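Transcription regulator AcaB (Escherichia coli, PDB 6N8B) is a plasmid-encoded transcription regulator that plays a crucial part in the conjugation of IncC plasmids. Local coordinates at residues M101-T106 against V137-L142; V29-A34 against K129-M134; I172-R177 against D205-T210; M38-E43 against T198-I203; P21-V26 against I113-P118. All coordinates share one frame; numbering follows the deposited sequence.

How the contacts relate
Contact 2 is the buried one of the five; contacts 1 and 4 are partly buried, and contacts 3 and 5 lie at the surface. Helix 118-142 serves contacts 1 and 2, helix 32-59 contacts 2 and 4, and helix 201-211 contacts 3 and 4. Chemistry differs with place: one aspartate in contact 2 takes up main-chain and hydroxyl donors, contact 1 joins one tyrosine-aspartate hydrogen bond to proline-threonine packing, contact 4 is bound by a salt-bridge network, contact 3 by apolar and long ionic approaches, contact 5 by main-chain pairing of strands. Tyr105 of contact 1 packs on Asn30 and Ser31 of contact 2, and Phe42 of contact 4 on Ile113 of contact 5.

Contact 1: residues M101-T106 against V137-L142; sequences MMPGYT and VDTLWL
Tyr105 reaches Asp138 with its hydroxyl: OH donates to OD2 at 2.6 Å, and OD2 accepts through its anti lone pair. Ring and carboxylate planes stand 46° apart, and the carboxylate oxygen lies at the ring edge. Beside this bond Pro103 meets Thr139 at about a right angle: CD of Pro103 lies 3.3 Å from the methyl CG2 of Thr139, and CG of Pro103 lies 4.2 Å from CB of Asp138. The same methyl comes 3.6 Å from CA of Met102, while CB of Pro103 is 4.2 Å from CD1 of Leu142.

In the second shell, Thr139 sends OG1 back to the carbonyl of Ile136 (chi1 78°), which leaves CG2 facing the proline. Asp138 is steadied by a salt bridge from its other oxygen, OD1, to Arg151.

The loop between helix 62-96 and strand 109-115 thus lies along the last turns of helix 118-142, whose Leu140 packs on helix 62-96 and whose Val137 reaches both that helix and helix 148-182.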
# COMPACT_ATOMS: atom_id res chain seq x y z
N MET A 101 -12.50 -16.04 18.40
CA MET A 101 -11.57 -16.62 17.45
C MET A 101 -11.77 -16.06 16.04
O MET A 101 -12.79 -15.45 15.72
CB MET A 101 -11.71 -18.15 17.43
CG MET A 101 -10.48 -18.90 16.90
SD MET A 101 -8.95 -18.57 17.82
CE MET A 101 -8.12 -17.39 16.74
N MET A 102 -10.75 -16.28 15.22
CA MET A 102 -10.70 -15.97 13.80
C MET A 102 -10.69 -17.26 12.99
O MET A 102 -10.49 -18.35 13.54
CB MET A 102 -9.45 -15.14 13.51
CG MET A 102 -9.25 -13.98 14.46
SD MET A 102 -8.76 -12.51 13.56
CE MET A 102 -10.32 -11.67 13.59
N PRO A 103 -10.93 -17.18 11.68
CA PRO A 103 -11.07 -18.41 10.90
C PRO A 103 -9.75 -18.89 10.33
O PRO A 103 -8.79 -18.13 10.16
CB PRO A 103 -12.02 -17.99 9.76
CG PRO A 103 -12.06 -16.46 9.80
CD PRO A 103 -11.02 -16.02 10.78
N GLY A 104 -9.71 -20.18 10.04
CA GLY A 104 -8.71 -20.67 9.12
C GLY A 104 -8.97 -20.13 7.73
O GLY A 104 -10.02 -19.57 7.43
N TYR A 105 -7.98 -20.29 6.86
CA TYR A 105 -8.13 -19.89 5.47
C TYR A 105 -7.68 -21.03 4.57
O TYR A 105 -6.63 -21.63 4.80
CB TYR A 105 -7.34 -18.61 5.17
CG TYR A 105 -8.08 -17.37 5.64
CD1 TYR A 105 -8.01 -16.95 6.96
CD2 TYR A 105 -8.87 -16.64 4.76
CE1 TYR A 105 -8.69 -15.83 7.39
CE2 TYR A 105 -9.56 -15.52 5.18
CZ TYR A 105 -9.46 -15.12 6.50
OH TYR A 105 -10.14 -14.00 6.93
N THR A 106 -8.51 -21.34 3.57
CA THR A 106 -8.32 -22.53 2.76
C THR A 106 -7.04 -22.48 1.92
O THR A 106 -6.55 -23.53 1.51
CB THR A 106 -9.53 -22.74 1.85
OG1 THR A 106 -9.71 -21.59 1.02
CG2 THR A 106 -10.79 -22.96 2.68
N VAL A 137 -13.69 -9.00 9.70
CA VAL A 137 -14.92 -8.97 8.93
C VAL A 137 -15.40 -10.38 8.63
O VAL A 137 -16.60 -10.67 8.66
CB VAL A 137 -14.72 -8.14 7.65
CG1 VAL A 137 -15.99 -8.14 6.80
CG2 VAL A 137 -14.32 -6.72 7.99
N ASP A 138 -14.47 -11.29 8.34
CA ASP A 138 -14.86 -12.64 7.95
C ASP A 138 -15.54 -13.40 9.08
O ASP A 138 -16.50 -14.14 8.84
CB ASP A 138 -13.65 -13.41 7.42
CG ASP A 138 -13.31 -13.05 5.99
OD1 ASP A 138 -14.20 -12.50 5.30
OD2 ASP A 138 -12.18 -13.32 5.55
N THR A 139 -15.09 -13.22 10.33
CA THR A 139 -15.76 -13.93 11.41
C THR A 139 -17.06 -13.24 11.79
O THR A 139 -18.04 -13.91 12.14
CB THR A 139 -14.88 -14.04 12.65
OG1 THR A 139 -14.88 -12.79 13.35
CG2 THR A 139 -13.49 -14.37 12.27
N LEU A 140 -17.11 -11.91 11.69
CA LEU A 140 -18.36 -11.21 11.92
C LEU A 140 -19.38 -11.57 10.86
O LEU A 140 -20.58 -11.63 11.15
CB LEU A 140 -18.11 -9.70 11.94
CG LEU A 140 -17.13 -9.23 13.01
CD1 LEU A 140 -17.01 -7.73 13.01
CD2 LEU A 140 -17.62 -9.71 14.35
N TRP A 141 -18.92 -11.84 9.64
CA TRP A 141 -19.80 -12.38 8.61
C TRP A 141 -20.20 -13.81 8.94
O TRP A 141 -21.38 -14.17 8.86
CB TRP A 141 -19.10 -12.29 7.26
CG TRP A 141 -19.82 -12.94 6.12
CD1 TRP A 141 -21.03 -12.58 5.60
CD2 TRP A 141 -19.35 -14.03 5.32
NE1 TRP A 141 -21.35 -13.40 4.55
CE2 TRP A 141 -20.33 -14.29 4.35
CE3 TRP A 141 -18.19 -14.81 5.34
CZ2 TRP A 141 -20.19 -15.30 3.40
CZ3 TRP A 141 -18.05 -15.82 4.40
CH2 TRP A 141 -19.05 -16.05 3.44
N LEU A 142 -19.22 -14.64 9.32
CA LEU A 142 -19.50 -16.04 9.62
C LEU A 142 -20.34 -16.19 10.88
O LEU A 142 -21.13 -17.14 10.98
CB LEU A 142 -18.19 -16.81 9.75
CG LEU A 142 -17.49 -17.14 8.43
CD1 LEU A 142 -16.09 -17.69 8.65
CD2 LEU A 142 -18.32 -18.11 7.60

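Contact 2: residues V29-A34 against K129-M134; sequences VNSLQA and KLDTLM
Ser31 is the N-cap of helix 32-59, and Asp131 of helix 118-142 holds the Asn30-Ser31 turn that leads into it from strand 23-29. In the cap itself, OG of Ser31 accepts a weak capping bond of 3.3 Å from Ala34 N.

The carboxylate of Asp131 comes from the neighbouring helix and takes three donors. Its OD2 receives the main-chain Asn30 N at 2.8 Å, almost straight at 176°, on the syn side and 22° out of the carboxylate plane. Its OD1 accepts twice: from Ser31 N at 2.7 Å through the syn lone pair, and from Ser31 OG at 2.5 Å on the anti side. With chi1 at -158°, CG of Asp131 is anti to its own backbone N, which swings the carboxylate across to the turn. Three donors on one buried carboxylate, just ahead of a helix start, would be expected to favour its charged form. Nearby, Val29 O accepts from the side chain of Gln35.

Beside the cap the contact is mostly van der Waals. Met134 lays its CB 3.7 Å from CB of Ser31, and Gln33 crosses Met134, its polar OE1 lying 3.7 Å from CG of the methionine. Leu130 closes the row, its CD2 methyl lying 3.8 Å from CA of Ala34.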
# COMPACT_ATOMS: atom_id res chain seq x y z
N VAL A 29 -0.00 -14.29 4.04
CA VAL A 29 -1.21 -13.51 3.85
C VAL A 29 -2.38 -14.48 3.74
O VAL A 29 -2.35 -15.39 2.90
CB VAL A 29 -1.11 -12.60 2.61
CG1 VAL A 29 -2.41 -11.87 2.40
CG2 VAL A 29 0.04 -11.62 2.76
N ASN A 30 -3.39 -14.30 4.58
CA ASN A 30 -4.49 -15.25 4.68
C ASN A 30 -5.62 -14.92 3.71
O ASN A 30 -6.04 -15.78 2.92
CB ASN A 30 -5.04 -15.27 6.11
CG ASN A 30 -4.05 -15.85 7.10
OD1 ASN A 30 -3.32 -16.79 6.79
ND2 ASN A 30 -4.02 -15.28 8.30
N SER A 31 -6.11 -13.69 3.74
CA SER A 31 -7.32 -13.31 3.03
C SER A 31 -7.05 -13.11 1.54
O SER A 31 -5.96 -12.67 1.14
CB SER A 31 -7.91 -12.03 3.63
OG SER A 31 -6.98 -10.96 3.54
N LEU A 32 -8.05 -13.42 0.73
CA LEU A 32 -7.91 -13.23 -0.71
C LEU A 32 -7.83 -11.76 -1.08
O LEU A 32 -7.21 -11.41 -2.09
CB LEU A 32 -9.08 -13.89 -1.44
CG LEU A 32 -9.17 -13.63 -2.95
CD1 LEU A 32 -8.02 -14.30 -3.69
CD2 LEU A 32 -10.52 -14.09 -3.50
N GLN A 33 -8.41 -10.88 -0.26
CA GLN A 33 -8.34 -9.45 -0.56
C GLN A 33 -6.93 -8.92 -0.37
O GLN A 33 -6.39 -8.22 -1.24
CB GLN A 33 -9.32 -8.68 0.32
CG GLN A 33 -10.78 -9.04 0.12
CD GLN A 33 -11.15 -10.33 0.80
OE1 GLN A 33 -10.51 -10.75 1.76
NE2 GLN A 33 -12.19 -10.99 0.30
N ALA A 34 -6.31 -9.25 0.76
CA ALA A 34 -4.93 -8.83 0.99
C ALA A 34 -3.97 -9.52 0.04
O ALA A 34 -2.96 -8.93 -0.36
CB ALA A 34 -4.54 -9.09 2.44
N LYS A 129 -2.24 -5.24 8.02
CA LYS A 129 -3.38 -4.74 8.78
C LYS A 129 -4.68 -4.87 7.99
O LYS A 129 -5.75 -5.01 8.58
CB LYS A 129 -3.14 -3.30 9.23
CG LYS A 129 -1.71 -3.06 9.65
CD LYS A 129 -1.61 -2.13 10.84
CE LYS A 129 -2.06 -0.73 10.52
NZ LYS A 129 -1.39 0.23 11.44
N LEU A 130 -4.60 -4.88 6.66
CA LEU A 130 -5.77 -5.20 5.86
C LEU A 130 -6.11 -6.68 5.98
O LEU A 130 -7.29 -7.05 6.09
CB LEU A 130 -5.51 -4.82 4.40
CG LEU A 130 -6.43 -5.39 3.31
CD1 LEU A 130 -7.73 -4.65 3.33
CD2 LEU A 130 -5.78 -5.29 1.95
N ASP A 131 -5.09 -7.55 5.98
CA ASP A 131 -5.33 -8.97 6.19
C ASP A 131 -6.05 -9.21 7.51
O ASP A 131 -7.02 -9.98 7.58
CB ASP A 131 -4.01 -9.74 6.15
CG ASP A 131 -4.19 -11.21 5.83
OD1 ASP A 131 -5.21 -11.56 5.21
OD2 ASP A 131 -3.30 -12.01 6.19
N THR A 132 -5.61 -8.53 8.57
CA THR A 132 -6.27 -8.67 9.86
C THR A 132 -7.70 -8.14 9.81
O THR A 132 -8.62 -8.79 10.31
CB THR A 132 -5.47 -7.93 10.94
OG1 THR A 132 -4.22 -8.61 11.15
CG2 THR A 132 -6.24 -7.89 12.25
N LEU A 133 -7.89 -6.97 9.18
CA LEU A 133 -9.23 -6.40 9.09
C LEU A 133 -10.18 -7.34 8.35
O LEU A 133 -11.34 -7.51 8.75
CB LEU A 133 -9.17 -5.04 8.39
CG LEU A 133 -10.46 -4.23 8.48
CD1 LEU A 133 -10.78 -3.97 9.94
CD2 LEU A 133 -10.34 -2.93 7.72
N MET A 134 -9.70 -7.97 7.27
CA MET A 134 -10.53 -8.95 6.57
C MET A 134 -10.82 -10.15 7.46
O MET A 134 -11.94 -10.68 7.45
CB MET A 134 -9.84 -9.39 5.28
CG MET A 134 -9.60 -8.27 4.29
SD MET A 134 -11.12 -7.41 3.87
CE MET A 134 -10.92 -5.88 4.79

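Contact 3: residues I172-R177 against D205-T210; sequences IEKRAR and DEAEKT
Ile172 and Thr210 bring the two helical segments nearest, their CA atoms 6.7 Å apart. The short axes approach to 8.7 Å with a signed crossing angle of -46°, so the segments run in broadly the same sense, staggered so that the start of one meets the end of the other.

Lys174 carries much of the side-chain contact. Its CD lies 3.8 Å from CB of Ala207, an aliphatic touch between the helices. CE of Lys174 comes to 3.2 Å from OE2 of Glu208, while NZ, beyond bends at chi3 and chi4 (68°), stays 3.9 Å from that oxygen as a long salt bridge. The stronger partner of the ammonium is Glu195, which lies outside both helices. Arg175 brings its aliphatic part to the main chain, with CD 3.1 Å from Thr210 O. The methyl CG2 of Thr210 lies 4.2 Å from Ile172 N, and its hydroxyl turns back to its own helix, OG1 donating to Glu206 O.

Across the pair there is no hydrogen bond, and 235 Å² is buried in total. The arrangement is a surface helix-helix crossing, in which the short C-terminal helix 201-211 packs on the long helix 148-182 of the helical bundle through small and aliphatic groups, with charged groups at its fringe.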
# COMPACT_ATOMS: atom_id res chain seq x y z
N ILE A 172 2.70 10.28 -7.35
CA ILE A 172 3.73 11.13 -6.77
C ILE A 172 5.07 10.89 -7.45
O ILE A 172 5.83 11.82 -7.70
CB ILE A 172 3.81 10.90 -5.25
CG1 ILE A 172 2.58 11.48 -4.55
CG2 ILE A 172 5.09 11.50 -4.68
CD1 ILE A 172 2.50 11.16 -3.07
N GLU A 173 5.35 9.63 -7.79
CA GLU A 173 6.62 9.33 -8.45
C GLU A 173 6.65 9.93 -9.85
O GLU A 173 7.68 10.44 -10.29
CB GLU A 173 6.85 7.82 -8.51
CG GLU A 173 7.97 7.39 -9.46
CD GLU A 173 7.73 6.01 -10.06
OE1 GLU A 173 6.69 5.39 -9.75
OE2 GLU A 173 8.58 5.55 -10.85
N LYS A 174 5.51 9.92 -10.55
CA LYS A 174 5.48 10.52 -11.88
C LYS A 174 5.52 12.04 -11.83
O LYS A 174 6.03 12.65 -12.77
CB LYS A 174 4.23 10.06 -12.64
CG LYS A 174 3.97 8.56 -12.58
CD LYS A 174 2.56 8.20 -13.04
CE LYS A 174 2.47 8.08 -14.55
NZ LYS A 174 3.22 6.90 -15.06
N ARG A 175 5.05 12.66 -10.75
CA ARG A 175 5.22 14.11 -10.64
C ARG A 175 6.67 14.47 -10.34
O ARG A 175 7.15 15.51 -10.80
CB ARG A 175 4.28 14.69 -9.59
CG ARG A 175 2.83 14.35 -9.88
CD ARG A 175 1.89 15.51 -9.62
NE ARG A 175 2.05 16.18 -8.34
CZ ARG A 175 1.24 17.15 -7.92
NH1 ARG A 175 0.24 17.54 -8.70
NH2 ARG A 175 1.43 17.73 -6.75
N ALA A 176 7.38 13.63 -9.58
CA ALA A 176 8.80 13.87 -9.36
C ALA A 176 9.59 13.77 -10.66
O ALA A 176 10.56 14.51 -10.86
CB ALA A 176 9.34 12.90 -8.32
N ARG A 177 9.18 12.86 -11.56
CA ARG A 177 9.91 12.70 -12.81
C ARG A 177 9.73 13.90 -13.72
O ARG A 177 10.69 14.37 -14.34
CB ARG A 177 9.46 11.43 -13.52
CG ARG A 177 9.51 10.18 -12.67
CD ARG A 177 9.29 8.94 -13.51
NE ARG A 177 10.54 8.22 -13.73
CZ ARG A 177 10.94 7.18 -13.01
NH1 ARG A 177 10.18 6.72 -12.02
NH2 ARG A 177 12.09 6.58 -13.28
N ASP A 205 -4.67 4.44 -13.40
CA ASP A 205 -5.64 5.53 -13.49
C ASP A 205 -5.49 6.49 -12.33
O ASP A 205 -5.55 7.72 -12.51
CB ASP A 205 -7.06 4.97 -13.55
CG ASP A 205 -7.39 4.35 -14.90
OD1 ASP A 205 -6.48 4.25 -15.75
OD2 ASP A 205 -8.56 3.96 -15.10
N GLU A 206 -5.30 5.97 -11.11
CA GLU A 206 -5.14 6.85 -9.96
C GLU A 206 -3.82 7.60 -10.01
O GLU A 206 -3.72 8.71 -9.48
CB GLU A 206 -5.25 6.03 -8.67
CG GLU A 206 -5.12 6.85 -7.39
CD GLU A 206 -6.30 7.78 -7.15
OE1 GLU A 206 -7.40 7.51 -7.69
OE2 GLU A 206 -6.12 8.78 -6.43
N ALA A 207 -2.81 7.03 -10.67
CA ALA A 207 -1.54 7.72 -10.81
C ALA A 207 -1.65 8.88 -11.78
O ALA A 207 -1.02 9.93 -11.59
CB ALA A 207 -0.46 6.74 -11.26
N GLU A 208 -2.45 8.73 -12.84
CA GLU A 208 -2.59 9.81 -13.80
C GLU A 208 -3.48 10.93 -13.28
O GLU A 208 -3.28 12.09 -13.66
CB GLU A 208 -3.10 9.27 -15.13
CG GLU A 208 -2.08 8.40 -15.84
CD GLU A 208 -0.96 9.22 -16.45
OE1 GLU A 208 -1.17 10.44 -16.68
OE2 GLU A 208 0.13 8.67 -16.68
N LYS A 209 -4.44 10.62 -12.41
CA LYS A 209 -5.17 11.69 -11.73
C LYS A 209 -4.25 12.43 -10.77
O LYS A 209 -4.27 13.67 -10.71
CB LYS A 209 -6.37 11.12 -10.98
CG LYS A 209 -7.32 10.28 -11.82
CD LYS A 209 -8.70 10.21 -11.18
CE LYS A 209 -9.67 9.42 -12.04
NZ LYS A 209 -9.66 7.97 -11.70
N THR A 210 -3.44 11.69 -10.01
CA THR A 210 -2.49 12.29 -9.08
C THR A 210 -1.37 13.03 -9.80
O THR A 210 -0.69 13.84 -9.17
CB THR A 210 -1.91 11.20 -8.18
OG1 THR A 210 -2.97 10.34 -7.75
CG2 THR A 210 -1.23 11.81 -6.96

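Contact 4: residues M38-E43 against T198-I203; sequences MERSFE and TGDKEI
Arg40 grips Asp200 side-on with two nitrogens, one to each carboxylate oxygen. CG of Arg40 lies between its backbone N and carbonyl carbon (chi1 47°), and a bend at chi3 turns the NE side to Asp200. NE donates to OD1 of Asp200 at 2.7 Å and 168°; the oxygen is in the guanidinium plane, although the donor stands 49° out of the carboxylate plane. NH2 of Arg40 reaches OD2 of Asp200 at 2.9 Å, meeting it on the syn side. A weak third bond runs from the same NH2 to OE2 of Glu202 at 3.0 Å, so NH2 serves both acids, Asp200 on the NE side and Glu202 on the side of NH1.

For capping, Asp200, at the N-cap of helix 201-211, also uses OD2 to accept from Ile203 N at 3.2 Å, on the anti side.

Apolar contact comes from Ile203, whose CD1 lies 3.6 Å from CB of Ser41. Ile163 of helix 148-182 touches both Arg40 and Ile203.

The whole is a salt-bridge network built on a helix N-cap, fastening the start of helix 201-211 to helix 32-59.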
# COMPACT_ATOMS: atom_id res chain seq x y z
N MET A 38 -1.61 -7.37 -2.56
CA MET A 38 -0.17 -7.63 -2.58
C MET A 38 0.32 -7.97 -3.98
O MET A 38 1.34 -7.44 -4.43
CB MET A 38 0.16 -8.75 -1.59
CG MET A 38 1.51 -9.42 -1.78
SD MET A 38 2.95 -8.39 -1.47
CE MET A 38 2.95 -8.24 0.30
N GLU A 39 -0.41 -8.82 -4.70
CA GLU A 39 0.10 -9.31 -5.97
C GLU A 39 0.07 -8.26 -7.07
O GLU A 39 0.95 -8.27 -7.94
CB GLU A 39 -0.66 -10.57 -6.39
CG GLU A 39 -0.26 -11.77 -5.56
CD GLU A 39 -1.24 -12.91 -5.68
OE1 GLU A 39 -2.18 -12.80 -6.49
OE2 GLU A 39 -1.06 -13.91 -4.96
N ARG A 40 -0.90 -7.36 -7.07
CA ARG A 40 -0.98 -6.38 -8.15
C ARG A 40 -0.33 -5.05 -7.82
O ARG A 40 -0.11 -4.25 -8.73
CB ARG A 40 -2.43 -6.14 -8.59
CG ARG A 40 -3.43 -5.92 -7.47
CD ARG A 40 -4.86 -6.19 -7.95
NE ARG A 40 -5.44 -5.06 -8.67
CZ ARG A 40 -6.48 -4.35 -8.24
NH1 ARG A 40 -7.07 -4.66 -7.10
NH2 ARG A 40 -6.93 -3.33 -8.96
N SER A 41 -0.01 -4.77 -6.55
CA SER A 41 0.49 -3.45 -6.20
C SER A 41 1.88 -3.43 -5.59
O SER A 41 2.59 -2.44 -5.78
CB SER A 41 -0.48 -2.75 -5.22
OG SER A 41 -0.27 -3.20 -3.90
N PHE A 42 2.30 -4.47 -4.87
CA PHE A 42 3.48 -4.34 -4.01
C PHE A 42 4.75 -4.06 -4.82
O PHE A 42 5.43 -3.06 -4.59
CB PHE A 42 3.67 -5.59 -3.15
CG PHE A 42 4.82 -5.49 -2.19
CD1 PHE A 42 4.67 -4.81 -0.99
CD2 PHE A 42 6.04 -6.06 -2.49
CE1 PHE A 42 5.73 -4.71 -0.11
CE2 PHE A 42 7.10 -5.96 -1.61
CZ PHE A 42 6.95 -5.28 -0.42
N GLU A 43 5.09 -4.97 -5.73
CA GLU A 43 6.37 -4.83 -6.43
C GLU A 43 6.42 -3.54 -7.25
O GLU A 43 7.48 -2.94 -7.38
CB GLU A 43 6.62 -6.04 -7.32
CG GLU A 43 6.94 -7.29 -6.52
CD GLU A 43 7.64 -8.35 -7.35
OE1 GLU A 43 7.47 -8.34 -8.59
OE2 GLU A 43 8.35 -9.19 -6.75
N THR A 198 2.97 0.25 -15.18
CA THR A 198 1.98 -0.06 -14.15
C THR A 198 0.98 -1.03 -14.77
O THR A 198 0.08 -0.62 -15.52
CB THR A 198 1.31 1.21 -13.64
OG1 THR A 198 2.30 2.06 -13.04
CG2 THR A 198 0.25 0.88 -12.61
N GLY A 199 1.14 -2.32 -14.48
CA GLY A 199 0.33 -3.34 -15.11
C GLY A 199 -1.11 -3.37 -14.67
O GLY A 199 -1.93 -4.01 -15.34
N ASP A 200 -1.45 -2.69 -13.58
CA ASP A 200 -2.81 -2.67 -13.05
C ASP A 200 -3.48 -1.39 -13.52
O ASP A 200 -2.96 -0.29 -13.28
CB ASP A 200 -2.81 -2.76 -11.53
CG ASP A 200 -4.18 -3.04 -10.97
OD1 ASP A 200 -4.64 -4.20 -11.08
OD2 ASP A 200 -4.82 -2.11 -10.44
N LYS A 201 -4.63 -1.52 -14.19
CA LYS A 201 -5.26 -0.34 -14.78
C LYS A 201 -5.84 0.57 -13.71
O LYS A 201 -5.83 1.79 -13.86
CB LYS A 201 -6.34 -0.74 -15.79
CG LYS A 201 -6.80 0.43 -16.65
CD LYS A 201 -8.20 0.29 -17.18
CE LYS A 201 -8.66 1.59 -17.82
NZ LYS A 201 -9.68 2.29 -16.98
N GLU A 202 -6.37 -0.00 -12.62
CA GLU A 202 -6.86 0.84 -11.53
C GLU A 202 -5.73 1.69 -10.96
O GLU A 202 -5.90 2.88 -10.70
CB GLU A 202 -7.45 -0.01 -10.41
CG GLU A 202 -8.86 -0.55 -10.62
CD GLU A 202 -9.50 -0.97 -9.30
OE1 GLU A 202 -9.74 -0.09 -8.45
OE2 GLU A 202 -9.67 -2.19 -9.08
N ILE A 203 -4.56 1.07 -10.76
CA ILE A 203 -3.42 1.78 -10.19
C ILE A 203 -2.91 2.84 -11.16
O ILE A 203 -2.57 3.96 -10.75
CB ILE A 203 -2.32 0.78 -9.82
CG1 ILE A 203 -2.84 -0.20 -8.76
CG2 ILE A 203 -1.10 1.51 -9.30
CD1 ILE A 203 -1.78 -1.11 -8.19

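Contact 5: residues P21-V26 against I113-P118; sequences PVFKQV and IEINSP
Lys24 and Glu114 are an antiparallel non-hydrogen-bonded pair whose side chains lie side by side, pointing the same way. From the strand, CB of Lys24 passes 4.1 Å from Ile113 O. CG, anti to the carbonyl carbon (chi1 -58°), then runs 3.8 Å from CG of Glu114. The chain continues extended: CD lies 4.1 Å from OE1 of Glu114, CE comes to 3.4 Å from that oxygen, and NZ ends 3.9 Å from it, a long salt bridge.

The pairs on either side are hydrogen-bonded. Phe23 N donates to Ile115 O at 3.0 Å and 173°, and Ile115 N returns a bond to Phe23 O. Beyond Lys24, Ile113 N reaches Gln25 O at 3.0 Å and 178°, with Gln25 N to Ile113 O as its mate.

This is a two-stranded antiparallel sheet of strands 23-29 and 109-115. Its Lys24 and Glu114 occupy one face; on the other, Ile113 packs against Phe42 of helix 32-59 and Ala124 of helix 118-142, and Ile115 against Ala121 of the latter.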
# COMPACT_ATOMS: atom_id res chain seq x y z
N PRO A 21 21.51 -1.43 3.26
CA PRO A 21 20.73 -2.47 3.93
C PRO A 21 19.47 -2.85 3.16
O PRO A 21 18.76 -1.99 2.63
CB PRO A 21 20.37 -1.85 5.28
CG PRO A 21 20.50 -0.39 5.08
CD PRO A 21 21.55 -0.18 4.04
N VAL A 22 19.21 -4.15 3.10
CA VAL A 22 18.00 -4.70 2.50
C VAL A 22 17.48 -5.76 3.46
O VAL A 22 18.18 -6.73 3.75
CB VAL A 22 18.24 -5.31 1.11
CG1 VAL A 22 16.93 -5.82 0.53
CG2 VAL A 22 18.86 -4.28 0.18
N PHE A 23 16.24 -5.60 3.91
CA PHE A 23 15.61 -6.53 4.83
C PHE A 23 14.72 -7.47 4.03
O PHE A 23 13.77 -7.03 3.38
CB PHE A 23 14.80 -5.76 5.88
CG PHE A 23 14.41 -6.58 7.07
CD1 PHE A 23 15.36 -6.95 8.01
CD2 PHE A 23 13.09 -6.94 7.28
CE1 PHE A 23 15.01 -7.70 9.12
CE2 PHE A 23 12.73 -7.69 8.39
CZ PHE A 23 13.69 -8.07 9.31
N LYS A 24 15.02 -8.76 4.11
CA LYS A 24 14.25 -9.78 3.42
C LYS A 24 13.46 -10.59 4.45
O LYS A 24 13.96 -10.92 5.52
CB LYS A 24 15.16 -10.70 2.60
CG LYS A 24 15.99 -9.94 1.57
CD LYS A 24 16.98 -10.84 0.83
CE LYS A 24 17.80 -10.03 -0.18
NZ LYS A 24 18.85 -10.84 -0.86
N GLN A 25 12.21 -10.90 4.10
CA GLN A 25 11.21 -11.30 5.07
C GLN A 25 10.14 -12.09 4.33
O GLN A 25 9.77 -11.74 3.21
CB GLN A 25 10.58 -10.09 5.77
CG GLN A 25 9.32 -10.41 6.57
CD GLN A 25 8.56 -9.18 7.04
OE1 GLN A 25 8.66 -8.11 6.45
NE2 GLN A 25 7.77 -9.34 8.10
N VAL A 26 9.65 -13.15 4.96
CA VAL A 26 8.57 -13.94 4.40
C VAL A 26 7.28 -13.50 5.06
O VAL A 26 7.17 -13.50 6.30
CB VAL A 26 8.81 -15.45 4.61
CG1 VAL A 26 7.52 -16.23 4.40
CG2 VAL A 26 9.89 -15.95 3.67
N ILE A 113 9.54 -10.95 0.33
CA ILE A 113 9.63 -9.54 -0.02
C ILE A 113 10.94 -9.00 0.53
O ILE A 113 11.41 -9.44 1.59
CB ILE A 113 8.44 -8.72 0.53
CG1 ILE A 113 8.49 -8.63 2.05
CG2 ILE A 113 7.13 -9.35 0.09
CD1 ILE A 113 7.35 -7.84 2.65
N GLU A 114 11.54 -8.07 -0.21
CA GLU A 114 12.70 -7.34 0.27
C GLU A 114 12.32 -5.89 0.49
O GLU A 114 11.52 -5.32 -0.26
CB GLU A 114 13.88 -7.44 -0.69
CG GLU A 114 13.97 -8.75 -1.45
CD GLU A 114 14.94 -8.66 -2.61
OE1 GLU A 114 15.70 -9.63 -2.83
OE2 GLU A 114 14.96 -7.61 -3.29
N ILE A 115 12.92 -5.29 1.50
CA ILE A 115 12.52 -3.98 2.00
C ILE A 115 13.75 -3.09 1.95
O ILE A 115 14.68 -3.25 2.76
CB ILE A 115 11.92 -4.06 3.40
CG1 ILE A 115 10.49 -4.60 3.31
CG2 ILE A 115 11.90 -2.70 4.07
CD1 ILE A 115 10.08 -5.49 4.46
N ASN A 116 13.78 -2.18 0.98
CA ASN A 116 14.93 -1.31 0.76
C ASN A 116 14.81 0.02 1.48
O ASN A 116 15.83 0.70 1.66
CB ASN A 116 15.14 -1.07 -0.74
CG ASN A 116 15.67 -2.30 -1.46
OD1 ASN A 116 16.88 -2.50 -1.57
ND2 ASN A 116 14.75 -3.12 -1.97
N SER A 117 13.61 0.41 1.89
CA SER A 117 13.39 1.68 2.55
C SER A 117 12.27 1.50 3.55
O SER A 117 11.44 0.59 3.41
CB SER A 117 13.04 2.78 1.54
OG SER A 117 11.78 2.53 0.94
N PRO A 118 12.23 2.33 4.60
CA PRO A 118 11.13 2.19 5.58
C PRO A 118 9.75 2.33 4.97
O PRO A 118 8.81 1.67 5.44
CB PRO A 118 11.42 3.29 6.62
CG PRO A 118 12.72 3.89 6.27
CD PRO A 118 13.13 3.46 4.90